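Local coordinates for DisA protein (Sorangium cellulosum, PDB 6CCA) that probably transfers methyl groups from S-adenosylmethionine to a carbon of the polyketide chain on the disorazol assembly line, giving a gem-dimethyl centre, at residues A[222-234]-A[295-309]. Numbering follows the deposited sequence.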
loop_
_atom_site.group_PDB
_atom_site.type_symbol
_atom_site.label_atom_id
_atom_site.label_comp_id
_atom_site.label_asym_id
_atom_site.label_seq_id
_atom_site.Cartn_x
_atom_site.Cartn_y
_atom_site.Cartn_z
ATOM N N GLU A 222 -12.527 27.878 21.897
ATOM C CA GLU A 222 -12.153 27.290 23.169
ATOM C C GLU A 222 -12.748 25.894 23.345
ATOM O O GLU A 222 -13.939 25.702 23.188
ATOM C CB GLU A 222 -12.656 28.207 24.302
ATOM C CG GLU A 222 -12.244 27.757 25.705
ATOM C CD GLU A 222 -10.916 28.356 26.158
ATOM O OE1 GLU A 222 -9.826 27.889 25.725
ATOM O OE2 GLU A 222 -10.969 29.305 26.971
ATOM N N GLY A 223 -11.905 24.913 23.663
ATOM C CA GLY A 223 -12.352 23.517 23.823
ATOM C C GLY A 223 -12.648 22.766 22.525
ATOM O O GLY A 223 -12.942 21.576 22.553
ATOM N N GLU A 224 -12.609 23.461 21.390
ATOM C CA GLU A 224 -12.818 22.841 20.089
ATOM C C GLU A 224 -11.591 21.967 19.690
ATOM O O GLU A 224 -10.457 22.345 19.930
ATOM C CB GLU A 224 -13.051 23.935 19.054
ATOM C CG GLU A 224 -13.631 23.419 17.750
ATOM C CD GLU A 224 -13.681 24.449 16.626
ATOM O OE1 GLU A 224 -13.695 25.694 16.861
ATOM O OE2 GLU A 224 -13.717 23.994 15.465
ATOM N N LYS A 225 -11.826 20.809 19.079
ATOM C CA LYS A 225 -10.731 19.938 18.620
ATOM C C LYS A 225 -10.710 19.678 17.130
ATOM O O LYS A 225 -11.732 19.783 16.462
ATOM C CB LYS A 225 -10.780 18.625 19.369
ATOM C CG LYS A 225 -10.521 18.877 20.869
ATOM C CD LYS A 225 -10.251 17.631 21.606
ATOM C CE LYS A 225 -9.950 18.012 23.062
ATOM N NZ LYS A 225 -10.529 16.922 23.875
ATOM N N ILE A 226 -9.526 19.290 16.660
ATOM C CA ILE A 226 -9.323 18.760 15.333
ATOM C C ILE A 226 -9.346 17.230 15.491
ATOM O O ILE A 226 -8.736 16.730 16.463
ATOM C CB ILE A 226 -7.947 19.144 14.772
ATOM C CG1 ILE A 226 -7.803 20.665 14.535
ATOM C CG2 ILE A 226 -7.721 18.417 13.460
ATOM C CD1 ILE A 226 -8.756 21.184 13.509
ATOM N N THR A 227 -10.096 16.557 14.606
ATOM C CA THR A 227 -10.335 15.119 14.708
ATOM C C THR A 227 -9.799 14.415 13.484
ATOM O O THR A 227 -10.220 14.712 12.367
ATOM C CB THR A 227 -11.839 14.825 14.848
ATOM O OG1 THR A 227 -12.353 15.609 15.909
ATOM C CG2 THR A 227 -12.087 13.381 15.221
ATOM N N ILE A 228 -8.881 13.468 13.702
ATOM C CA ILE A 228 -8.256 12.762 12.583
ATOM C C ILE A 228 -8.640 11.309 12.694
ATOM O O ILE A 228 -8.658 10.773 13.798
ATOM C CB ILE A 228 -6.753 12.925 12.695
ATOM C CG1 ILE A 228 -6.395 14.407 12.680
ATOM C CG2 ILE A 228 -6.025 12.052 11.674
ATOM C CD1 ILE A 228 -4.909 14.690 12.897
ATOM N N LEU A 229 -9.023 10.709 11.593
ATOM C CA LEU A 229 -9.313 9.277 11.535
ATOM C C LEU A 229 -8.217 8.579 10.769
ATOM O O LEU A 229 -7.952 8.957 9.654
ATOM C CB LEU A 229 -10.643 9.073 10.850
ATOM C CG LEU A 229 -10.992 7.661 10.357
ATOM C CD1 LEU A 229 -11.238 6.842 11.602
ATOM C CD2 LEU A 229 -12.226 7.683 9.491
ATOM N N GLU A 230 -7.626 7.533 11.334
ATOM C CA GLU A 230 -6.822 6.633 10.576
ATOM C C GLU A 230 -7.594 5.359 10.298
ATOM O O GLU A 230 -8.071 4.692 11.210
ATOM C CB GLU A 230 -5.514 6.276 11.260
ATOM C CG GLU A 230 -4.661 5.366 10.409
ATOM C CD GLU A 230 -3.238 5.125 10.941
ATOM O OE1 GLU A 230 -2.952 5.465 12.124
ATOM O OE2 GLU A 230 -2.465 4.512 10.134
ATOM N N VAL A 231 -7.699 5.020 9.023
ATOM C CA VAL A 231 -8.304 3.754 8.637
ATOM C C VAL A 231 -7.273 2.692 8.442
ATOM O O VAL A 231 -6.141 2.970 8.022
ATOM C CB VAL A 231 -9.176 3.908 7.377
ATOM C CG1 VAL A 231 -10.373 4.815 7.710
ATOM C CG2 VAL A 231 -8.433 4.504 6.260
ATOM N N GLY A 232 -7.646 1.433 8.685
ATOM C CA GLY A 232 -6.640 0.399 8.495
ATOM C C GLY A 232 -5.347 0.567 9.243
ATOM O O GLY A 232 -4.300 0.185 8.743
ATOM N N ALA A 233 -5.395 1.037 10.483
ATOM C CA ALA A 233 -4.187 1.214 11.295
ATOM C C ALA A 233 -3.437 -0.099 11.615
ATOM O O ALA A 233 -2.248 -0.047 12.002
ATOM C CB ALA A 233 -4.492 1.969 12.568
ATOM N N GLY A 234 -4.140 -1.230 11.520
ATOM C CA GLY A 234 -3.476 -2.551 11.592
ATOM C C GLY A 234 -2.936 -2.673 12.957
ATOM O O GLY A 234 -3.614 -2.293 13.904
ATOM N N PHE A 295 -19.754 6.012 14.029
ATOM C CA PHE A 295 -19.016 7.179 13.454
ATOM C C PHE A 295 -19.953 8.174 12.700
ATOM O O PHE A 295 -20.463 7.874 11.596
ATOM C CB PHE A 295 -18.032 6.724 12.393
ATOM C CG PHE A 295 -16.962 5.831 12.917
ATOM C CD1 PHE A 295 -17.158 4.447 12.964
ATOM C CD2 PHE A 295 -15.787 6.359 13.385
ATOM C CE1 PHE A 295 -16.175 3.635 13.471
ATOM C CE2 PHE A 295 -14.822 5.549 13.922
ATOM C CZ PHE A 295 -15.031 4.191 13.976
ATOM N N SER A 296 -20.073 9.372 13.193
ATOM C CA SER A 296 -21.021 10.290 12.570
ATOM C C SER A 296 -20.520 11.004 11.293
ATOM O O SER A 296 -19.299 11.179 11.071
ATOM C CB SER A 296 -21.498 11.275 13.625
ATOM O OG SER A 296 -20.398 11.851 14.251
ATOM N N ALA A 297 -21.470 11.385 10.461
ATOM C CA ALA A 297 -21.211 12.220 9.327
ATOM C C ALA A 297 -20.580 13.552 9.685
ATOM O O ALA A 297 -20.910 14.135 10.707
ATOM C CB ALA A 297 -22.515 12.543 8.596
ATOM N N GLU A 298 -19.660 13.975 8.840
ATOM C CA GLU A 298 -18.834 15.160 8.996
ATOM C C GLU A 298 -18.157 15.364 10.346
ATOM O O GLU A 298 -18.094 16.435 10.839
ATOM C CB GLU A 298 -19.542 16.440 8.542
ATOM C CG GLU A 298 -20.621 16.879 9.456
ATOM C CD GLU A 298 -20.873 18.378 9.479
ATOM O OE1 GLU A 298 -20.021 19.203 9.186
ATOM O OE2 GLU A 298 -21.961 18.706 9.874
ATOM N N ARG A 299 -17.610 14.295 10.873
ATOM C CA ARG A 299 -16.956 14.343 12.135
ATOM C C ARG A 299 -15.473 14.629 12.065
ATOM O O ARG A 299 -14.901 15.055 12.997
ATOM C CB ARG A 299 -17.136 13.034 12.863
ATOM C CG ARG A 299 -17.483 13.335 14.297
ATOM C CD ARG A 299 -16.977 12.353 15.296
ATOM N NE ARG A 299 -16.176 13.002 16.296
ATOM C CZ ARG A 299 -16.028 12.542 17.500
ATOM N NH1 ARG A 299 -16.668 11.445 17.854
ATOM N NH2 ARG A 299 -15.237 13.163 18.326
ATOM N N PHE A 300 -14.891 14.335 10.925
ATOM C CA PHE A 300 -13.464 14.286 10.784
ATOM C C PHE A 300 -12.891 15.377 9.933
ATOM O O PHE A 300 -13.368 15.609 8.886
ATOM C CB PHE A 300 -13.065 12.923 10.220
ATOM C CG PHE A 300 -13.345 11.816 11.161
ATOM C CD1 PHE A 300 -12.581 11.646 12.269
ATOM C CD2 PHE A 300 -14.439 11.038 11.003
ATOM C CE1 PHE A 300 -12.862 10.686 13.176
ATOM C CE2 PHE A 300 -14.723 10.052 11.907
ATOM C CZ PHE A 300 -13.926 9.891 12.991
ATOM N N ASP A 301 -11.822 15.987 10.427
ATOM C CA ASP A 301 -11.116 17.000 9.666
ATOM C C ASP A 301 -10.213 16.338 8.638
ATOM O O ASP A 301 -9.933 16.911 7.584
ATOM C CB ASP A 301 -10.296 17.816 10.617
ATOM C CG ASP A 301 -11.186 18.630 11.573
ATOM O OD1 ASP A 301 -11.648 19.721 11.143
ATOM O OD2 ASP A 301 -11.541 18.113 12.641
ATOM N N VAL A 302 -9.656 15.182 8.998
ATOM C CA VAL A 302 -8.666 14.455 8.138
ATOM C C VAL A 302 -8.948 12.981 8.264
ATOM O O VAL A 302 -9.221 12.492 9.366
ATOM C CB VAL A 302 -7.179 14.699 8.584
ATOM C CG1 VAL A 302 -6.178 13.985 7.683
ATOM C CG2 VAL A 302 -6.844 16.161 8.642
ATOM N N VAL A 303 -8.906 12.291 7.130
ATOM C CA VAL A 303 -8.825 10.864 7.099
ATOM C C VAL A 303 -7.485 10.448 6.509
ATOM O O VAL A 303 -7.149 10.874 5.390
ATOM C CB VAL A 303 -9.939 10.248 6.306
ATOM C CG1 VAL A 303 -9.811 8.748 6.226
ATOM C CG2 VAL A 303 -11.276 10.534 6.926
ATOM N N LEU A 304 -6.747 9.603 7.225
ATOM C CA LEU A 304 -5.456 9.066 6.794
ATOM C C LEU A 304 -5.588 7.588 6.461
ATOM O O LEU A 304 -6.159 6.793 7.239
ATOM C CB LEU A 304 -4.441 9.196 7.952
ATOM C CG LEU A 304 -3.142 8.396 7.777
ATOM C CD1 LEU A 304 -2.366 9.000 6.603
ATOM C CD2 LEU A 304 -2.336 8.512 9.041
ATOM N N GLY A 305 -5.075 7.202 5.294
ATOM C CA GLY A 305 -5.062 5.793 4.853
ATOM C C GLY A 305 -3.683 5.449 4.379
ATOM O O GLY A 305 -3.287 5.888 3.285
ATOM N N ALA A 306 -2.950 4.676 5.156
ATOM C CA ALA A 306 -1.597 4.361 4.804
ATOM C C ALA A 306 -1.550 2.999 4.275
ATOM O O ALA A 306 -1.523 2.031 5.085
ATOM C CB ALA A 306 -0.725 4.498 6.058
ATOM N N ASN A 307 -1.600 2.876 2.945
ATOM C CA ASN A 307 -1.436 1.647 2.189
ATOM C C ASN A 307 -2.566 0.642 2.445
ATOM O O ASN A 307 -2.304 -0.545 2.558
ATOM C CB ASN A 307 -0.023 1.001 2.362
ATOM C CG ASN A 307 1.062 1.747 1.540
ATOM O OD1 ASN A 307 1.037 1.736 0.334
ATOM N ND2 ASN A 307 2.021 2.434 2.237
ATOM N N VAL A 308 -3.785 1.139 2.638
ATOM C CA VAL A 308 -4.907 0.317 2.932
ATOM C C VAL A 308 -6.206 0.653 2.169
ATOM O O VAL A 308 -7.046 -0.233 1.936
ATOM C CB VAL A 308 -5.247 0.447 4.477
ATOM C CG1 VAL A 308 -4.124 -0.147 5.339
ATOM C CG2 VAL A 308 -5.525 1.913 4.879
ATOM N N VAL A 309 -6.388 1.903 1.695
ATOM C CA VAL A 309 -7.676 2.238 1.072
ATOM C C VAL A 309 -7.920 1.440 -0.208
ATOM O O VAL A 309 -9.103 1.194 -0.599
ATOM C CB VAL A 309 -7.804 3.763 0.785
ATOM C CG1 VAL A 309 -9.047 4.125 -0.016
ATOM C CG2 VAL A 309 -7.882 4.517 2.117
HETATM O O HOH W 1 -13.397 18.025 15.063
HETATM O O HOH W 2 -3.484 3.522 7.669
HETATM O O HOH W 3 -1.647 1.383 8.080
#
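Asp301 OD2 accepts the backbone N-H of Thr227 at 2.9 Å, nearly straight, on the anti side and tilted 25° out of the carboxylate plane, and forms a salt bridge with Lys327; a water lies nearby. The bond stands at the start of a parallel strand pair, 226-231 and 302-306, in the central sheet of the Rossmann-like methyltransferase domain. OD1 pairs with Arg216 of helix 196-216, so two cations flank the buried carboxylate and would be expected to favour its charged form. The same residue closes a second bond, its N reaching Thr227 O in the carbonyl plane at 2.8 Å, while Val302 N bonds that oxygen only weakly; here the strand 300-306 turns a corner before the regular ladder starts.

From there the two strands run at 24° to each other. Leu229 uses both its backbone groups, N to Val302 O and O to Leu304 N, and Val231 N continues to Leu304 O at 2.9 Å with the donor almost in line with the carbonyl.

On one face Leu229 CB sits over the Phe300 ring in a CH-pi contact, 3.7 Å from the centroid, while Arg299 CB lies against the opposite ring face. With CG anti to the backbone N (chi1 165°), Leu229 sends CD2 alongside Val303, 4.0 Å from its CG2. The other face carries Ile228 beside Val302 and Glu230 CG beside Leu304; Val302 and Leu304 pack on Leu209 and Val205 of helix 196-216. Glu230 is extended, and its OE1 bonds Tyr255 and Thr239.

Strand 226-231 leads into the glycine-containing turn that in class I methyltransferases borders the S-adenosylmethionine site, consistent with such a role for Gly232 and Gly234. At this end a water accepts from Ala306 N and lies 2.8 Å from Glu230 OE2 and 2.7 Å from Val231 O.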